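Local coordinates for protein 23S rRNA (guanine(2535)-N(1))-methyltransferase (Streptomyces viridochromogenes, PDB 1O9G) that methylates N1 of guanine-2535 in 23S ribosomal RNA, using S-adenosyl-L-methionine as methyl donor, and so confers resistance to the orthosomycin antibiotic avilamycin, at residues Pro220-Glu228 / Val238-Ala248. The protein carries 3 engineered substitutions. Sequence-based numbering, arbitrary orientation.
Sequences PVAPVKALE and VMVRAADVLEA. Engineered in segment 238-248: Met239 (natural residue Leu).
Val221 CG1 meets Val238 CG1 where the loop leading to edge strand 228-232 folds against the antiparallel strand 235-241, in the mixed seven-stranded sheet of this Rossmann-like methyltransferase. The compact branched side chain of Val221 also touches Leu197 of helix 190-203, so it fills a site between sheet and helix. Pro223, after a cis peptide bond, suits the turn that brings Val224 against Val245 and Ala248, in the latter part of helix 242-247 and just beyond. With CG1 anti to the backbone N (chi1 -176°), Val224 spreads its two methyls: CG1 lies 3.9 Å from both Val240 CG1 and Val245 CG2, while CG2 reaches Ala248 CB. Lys225 contributes backbone: its O accepts from a water that also accepts from Arg241 N and donates to Asp244 OD2, joining the loop to the helix N-terminus. Ala226, small enough to lie close to the strand, sets CB 3.8 Å from Val238 CG2. Leu227 N donates to Met239 O (2.9 Å), while its branched end crosses the Arg241 side chain, CD1 over one guanidinium face toward the rim and CD2 3.3 Å from Arg241 NH1; Arg241 NH2 itself bonds to Arg46 O. Glu228 and Met239, an engineered substitution present as selenomethionine, form an antiparallel hydrogen-bonded pair, Met239 N donating to Glu228 O (3.0 Å). The Glu228 carboxylate forms salt bridges with Arg5, Arg42 and Arg46, and the bent end of Met239 puts CE 3.4 Å from Glu228 CB.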
ATOM      1  N   PRO A 220      16.660   8.078  -5.992  1.00 27.54           N
ATOM      2  CA  PRO A 220      17.245   9.399  -5.745  1.00 29.17           C
ATOM      3  C   PRO A 220      16.302  10.312  -4.943  1.00 27.33           C
ATOM      4  O   PRO A 220      15.195  10.556  -5.399  1.00 29.19           O
ATOM      5  CB  PRO A 220      17.495   9.940  -7.165  1.00 32.11           C
ATOM      6  CG  PRO A 220      16.479   9.229  -8.033  1.00 31.86           C
ATOM      7  CD  PRO A 220      16.285   7.887  -7.410  1.00 29.24           C
ATOM      8  N   VAL A 221      16.743  10.806  -3.783  1.00 27.00           N
ATOM      9  CA  VAL A 221      15.981  11.800  -3.007  1.00 26.21           C
ATOM     10  C   VAL A 221      16.735  13.087  -2.642  1.00 28.94           C
ATOM     11  O   VAL A 221      16.102  14.070  -2.243  1.00 29.00           O
ATOM     12  CB  VAL A 221      15.366  11.202  -1.698  1.00 23.94           C
ATOM     13  CG1 VAL A 221      14.408  10.069  -2.023  1.00 22.03           C
ATOM     14  CG2 VAL A 221      16.442  10.729  -0.724  1.00 24.27           C
ATOM     15  N   ALA A 222      18.063  13.087  -2.770  1.00 31.58           N
ATOM     16  CA  ALA A 222      18.871  14.275  -2.486  1.00 35.42           C
ATOM     17  C   ALA A 222      18.255  15.483  -3.191  1.00 37.22           C
ATOM     18  O   ALA A 222      17.799  15.351  -4.321  1.00 37.11           O
ATOM     19  CB  ALA A 222      20.305  14.061  -2.950  1.00 39.44           C
ATOM     20  N   PRO A 223      18.234  16.658  -2.555  1.00 39.74           N
ATOM     21  CA  PRO A 223      18.944  16.936  -1.302  1.00 40.88           C
ATOM     22  C   PRO A 223      18.201  16.562  -0.021  1.00 37.46           C
ATOM     23  O   PRO A 223      18.741  16.822   1.049  1.00 38.73           O
ATOM     24  CB  PRO A 223      19.138  18.456  -1.362  1.00 46.04           C
ATOM     25  CG  PRO A 223      17.926  18.953  -2.098  1.00 45.53           C
ATOM     26  CD  PRO A 223      17.501  17.846  -3.033  1.00 41.79           C
ATOM     27  N   VAL A 224      17.011  15.962  -0.112  1.00 33.59           N
ATOM     28  CA  VAL A 224      16.341  15.472   1.086  1.00 31.27           C
ATOM     29  C   VAL A 224      17.215  14.364   1.660  1.00 31.04           C
ATOM     30  O   VAL A 224      17.787  13.584   0.911  1.00 31.92           O
ATOM     31  CB  VAL A 224      14.907  14.940   0.807  1.00 28.63           C
ATOM     32  CG1 VAL A 224      14.221  14.539   2.110  1.00 27.60           C
ATOM     33  CG2 VAL A 224      14.055  15.970   0.052  1.00 29.40           C
ATOM     34  N   LYS A 225      17.360  14.317   2.979  1.00 32.24           N
ATOM     35  CA  LYS A 225      18.112  13.244   3.623  1.00 33.54           C
ATOM     36  C   LYS A 225      17.210  12.043   3.792  1.00 30.00           C
ATOM     37  O   LYS A 225      16.093  12.193   4.218  1.00 30.57           O
ATOM     38  CB  LYS A 225      18.591  13.681   5.006  1.00 36.95           C
ATOM     39  CG  LYS A 225      19.506  12.674   5.721  1.00 40.94           C
ATOM     40  CD  LYS A 225      20.971  12.857   5.349  1.00 47.13           C
ATOM     41  CE  LYS A 225      21.832  11.742   5.957  1.00 49.65           C
ATOM     42  NZ  LYS A 225      23.239  11.784   5.492  1.00 55.95           N
ATOM     43  N   ALA A 226      17.708  10.859   3.469  1.00 29.03           N
ATOM     44  CA  ALA A 226      16.961   9.625   3.653  1.00 27.51           C
ATOM     45  C   ALA A 226      17.016   9.201   5.121  1.00 27.53           C
ATOM     46  O   ALA A 226      18.094   9.132   5.707  1.00 30.41           O
ATOM     47  CB  ALA A 226      17.561   8.524   2.781  1.00 28.52           C
ATOM     48  N   LEU A 227      15.865   8.906   5.714  1.00 24.91           N
ATOM     49  CA  LEU A 227      15.857   8.277   7.030  1.00 26.66           C
ATOM     50  C   LEU A 227      16.498   6.897   6.961  1.00 27.53           C
ATOM     51  O   LEU A 227      17.237   6.514   7.848  1.00 29.01           O
ATOM     52  CB  LEU A 227      14.441   8.116   7.598  1.00 26.36           C
ATOM     53  CG  LEU A 227      13.591   9.348   7.832  1.00 26.51           C
ATOM     54  CD1 LEU A 227      12.170   8.924   8.176  1.00 27.51           C
ATOM     55  CD2 LEU A 227      14.163  10.213   8.920  1.00 29.14           C
ATOM     56  N   GLU A 228      16.168   6.161   5.905  1.00 22.63           N
ATOM     57  CA  GLU A 228      16.502   4.744   5.754  1.00 23.72           C
ATOM     58  C   GLU A 228      16.303   4.280   4.289  1.00 22.40           C
ATOM     59  O   GLU A 228      15.439   4.793   3.571  1.00 20.85           O
ATOM     60  CB  GLU A 228      15.590   3.908   6.660  1.00 25.03           C
ATOM     61  CG  GLU A 228      16.131   2.538   7.010  1.00 27.42           C
ATOM     62  CD  GLU A 228      15.259   1.788   7.998  1.00 28.03           C
ATOM     63  OE1 GLU A 228      14.804   2.369   9.002  1.00 31.76           O
ATOM     64  OE2 GLU A 228      15.049   0.588   7.795  1.00 28.43           O
ATOM     65  N   VAL A 238      13.039   3.690  -0.127  1.00 17.28           N
ATOM     66  CA  VAL A 238      13.609   4.800   0.621  1.00 17.64           C
ATOM     67  C   VAL A 238      12.475   5.406   1.445  1.00 16.09           C
ATOM     68  O   VAL A 238      11.335   5.409   1.023  1.00 17.00           O
ATOM     69  CB  VAL A 238      14.281   5.838  -0.315  1.00 18.55           C
ATOM     70  CG1 VAL A 238      13.276   6.521  -1.214  1.00 17.96           C
ATOM     71  CG2 VAL A 238      15.080   6.833   0.512  1.00 21.43           C
HETATM   72  N   MSE A 239      12.844   5.882   2.637  1.00 17.86           N
HETATM   73  CA  MSE A 239      11.892   6.565   3.505  1.00 17.59           C
HETATM   74  C   MSE A 239      12.435   7.923   3.883  1.00 17.36           C
HETATM   75  O   MSE A 239      13.596   8.052   4.175  1.00 19.67           O
HETATM   76  CB  MSE A 239      11.721   5.787   4.811  1.00 22.04           C
HETATM   77  CG  MSE A 239      11.278   4.368   4.666  1.00 26.57           C
HETATM   78 SE   MSE A 239      11.115   3.515   6.385  1.00 38.49          SE
HETATM   79  CE  MSE A 239      12.324   4.664   7.453  1.00 41.55           C
ATOM     80  N   VAL A 240      11.543   8.903   3.879  1.00 16.62           N
ATOM     81  CA  VAL A 240      11.866  10.254   4.290  1.00 17.13           C
ATOM     82  C   VAL A 240      10.791  10.789   5.232  1.00 16.56           C
ATOM     83  O   VAL A 240       9.670  10.350   5.248  1.00 17.29           O
ATOM     84  CB  VAL A 240      11.989  11.231   3.065  1.00 17.59           C
ATOM     85  CG1 VAL A 240      13.123  10.814   2.139  1.00 20.79           C
ATOM     86  CG2 VAL A 240      10.725  11.360   2.347  1.00 18.53           C
ATOM     87  N   ARG A 241      11.169  11.775   6.022  1.00 17.09           N
ATOM     88  CA  ARG A 241      10.246  12.435   6.895  1.00 18.22           C
ATOM     89  C   ARG A 241       9.672  13.667   6.215  1.00 17.57           C
ATOM     90  O   ARG A 241      10.419  14.428   5.621  1.00 17.46           O
ATOM     91  CB  ARG A 241      10.969  12.858   8.163  1.00 19.92           C
ATOM     92  CG  ARG A 241      10.081  13.622   9.114  1.00 24.23           C
ATOM     93  CD  ARG A 241      10.422  13.488  10.570  1.00 29.87           C
ATOM     94  NE  ARG A 241      10.524  12.108  11.008  1.00 32.24           N
ATOM     95  CZ  ARG A 241      11.643  11.489  11.366  1.00 37.86           C
ATOM     96  NH1 ARG A 241      12.829  12.107  11.271  1.00 40.43           N
ATOM     97  NH2 ARG A 241      11.581  10.224  11.819  1.00 37.11           N
ATOM     98  N   ALA A 242       8.387  13.901   6.394  1.00 18.61           N
ATOM     99  CA  ALA A 242       7.699  15.034   5.757  1.00 19.50           C
ATOM    100  C   ALA A 242       8.383  16.359   6.103  1.00 18.77           C
ATOM    101  O   ALA A 242       8.684  17.135   5.206  1.00 19.55           O
ATOM    102  CB  ALA A 242       6.245  15.062   6.142  1.00 23.45           C
ATOM    103  N   ALA A 243       8.686  16.577   7.378  1.00 17.96           N
ATOM    104  CA  ALA A 243       9.350  17.824   7.815  1.00 20.43           C
ATOM    105  C   ALA A 243      10.662  18.027   7.093  1.00 19.47           C
ATOM    106  O   ALA A 243      11.023  19.167   6.767  1.00 23.01           O
ATOM    107  CB  ALA A 243       9.576  17.821   9.302  1.00 22.16           C
ATOM    108  N   ASP A 244      11.407  16.951   6.870  1.00 18.35           N
ATOM    109  CA  ASP A 244      12.692  17.040   6.177  1.00 18.60           C
ATOM    110  C   ASP A 244      12.527  17.403   4.720  1.00 18.53           C
ATOM    111  O   ASP A 244      13.340  18.152   4.171  1.00 20.27           O
ATOM    112  CB  ASP A 244      13.491  15.732   6.285  1.00 18.66           C
ATOM    113  CG  ASP A 244      13.929  15.407   7.705  1.00 22.95           C
ATOM    114  OD1 ASP A 244      14.030  16.317   8.562  1.00 28.83           O
ATOM    115  OD2 ASP A 244      14.257  14.260   8.046  1.00 23.36           O
ATOM    116  N   VAL A 245      11.487  16.897   4.074  1.00 17.84           N
ATOM    117  CA  VAL A 245      11.234  17.250   2.690  1.00 18.86           C
ATOM    118  C   VAL A 245      11.004  18.768   2.592  1.00 19.92           C
ATOM    119  O   VAL A 245      11.554  19.437   1.722  1.00 21.12           O
ATOM    120  CB  VAL A 245      10.042  16.515   2.114  1.00 20.06           C
ATOM    121  CG1 VAL A 245       9.707  17.030   0.739  1.00 23.63           C
ATOM    122  CG2 VAL A 245      10.302  15.007   2.067  1.00 21.09           C
ATOM    123  N   LEU A 246      10.209  19.324   3.497  1.00 21.84           N
ATOM    124  CA  LEU A 246       9.924  20.765   3.476  1.00 24.80           C
ATOM    125  C   LEU A 246      11.170  21.597   3.696  1.00 25.22           C
ATOM    126  O   LEU A 246      11.320  22.656   3.103  1.00 27.25           O
ATOM    127  CB  LEU A 246       8.871  21.144   4.516  1.00 27.77           C
ATOM    128  CG  LEU A 246       7.463  20.640   4.183  1.00 30.49           C
ATOM    129  CD1 LEU A 246       6.471  21.197   5.193  1.00 35.55           C
ATOM    130  CD2 LEU A 246       7.066  21.033   2.765  1.00 34.91           C
ATOM    131  N   GLU A 247      12.074  21.105   4.534  1.00 24.37           N
ATOM    132  CA  GLU A 247      13.275  21.854   4.863  1.00 27.77           C
ATOM    133  C   GLU A 247      14.229  21.932   3.679  1.00 26.40           C
ATOM    134  O   GLU A 247      15.050  22.816   3.633  1.00 29.30           O
ATOM    135  CB  GLU A 247      13.973  21.270   6.094  1.00 29.89           C
ATOM    136  CG  GLU A 247      13.324  21.643   7.423  1.00 37.23           C
ATOM    137  CD  GLU A 247      13.271  23.141   7.704  1.00 46.81           C
ATOM    138  OE1 GLU A 247      14.162  23.897   7.247  1.00 51.03           O
ATOM    139  OE2 GLU A 247      12.325  23.575   8.406  1.00 53.69           O
ATOM    140  N   ALA A 248      14.121  21.007   2.729  1.00 31.65           N
ATOM    141  CA  ALA A 248      14.998  21.002   1.551  1.00 29.29           C
ATOM    142  C   ALA A 248      14.720  22.134   0.552  1.00 26.49           C
ATOM    143  O   ALA A 248      15.570  22.459  -0.278  1.00 30.74           O
ATOM    144  CB  ALA A 248      14.934  19.662   0.862  1.00 36.60           C
TER
HETATM  145  O   HOH W   1      14.019  12.386   5.986  1.00 19.25           O
HETATM  146  O   HOH W   2      16.059  17.149   4.122  1.00 35.29           O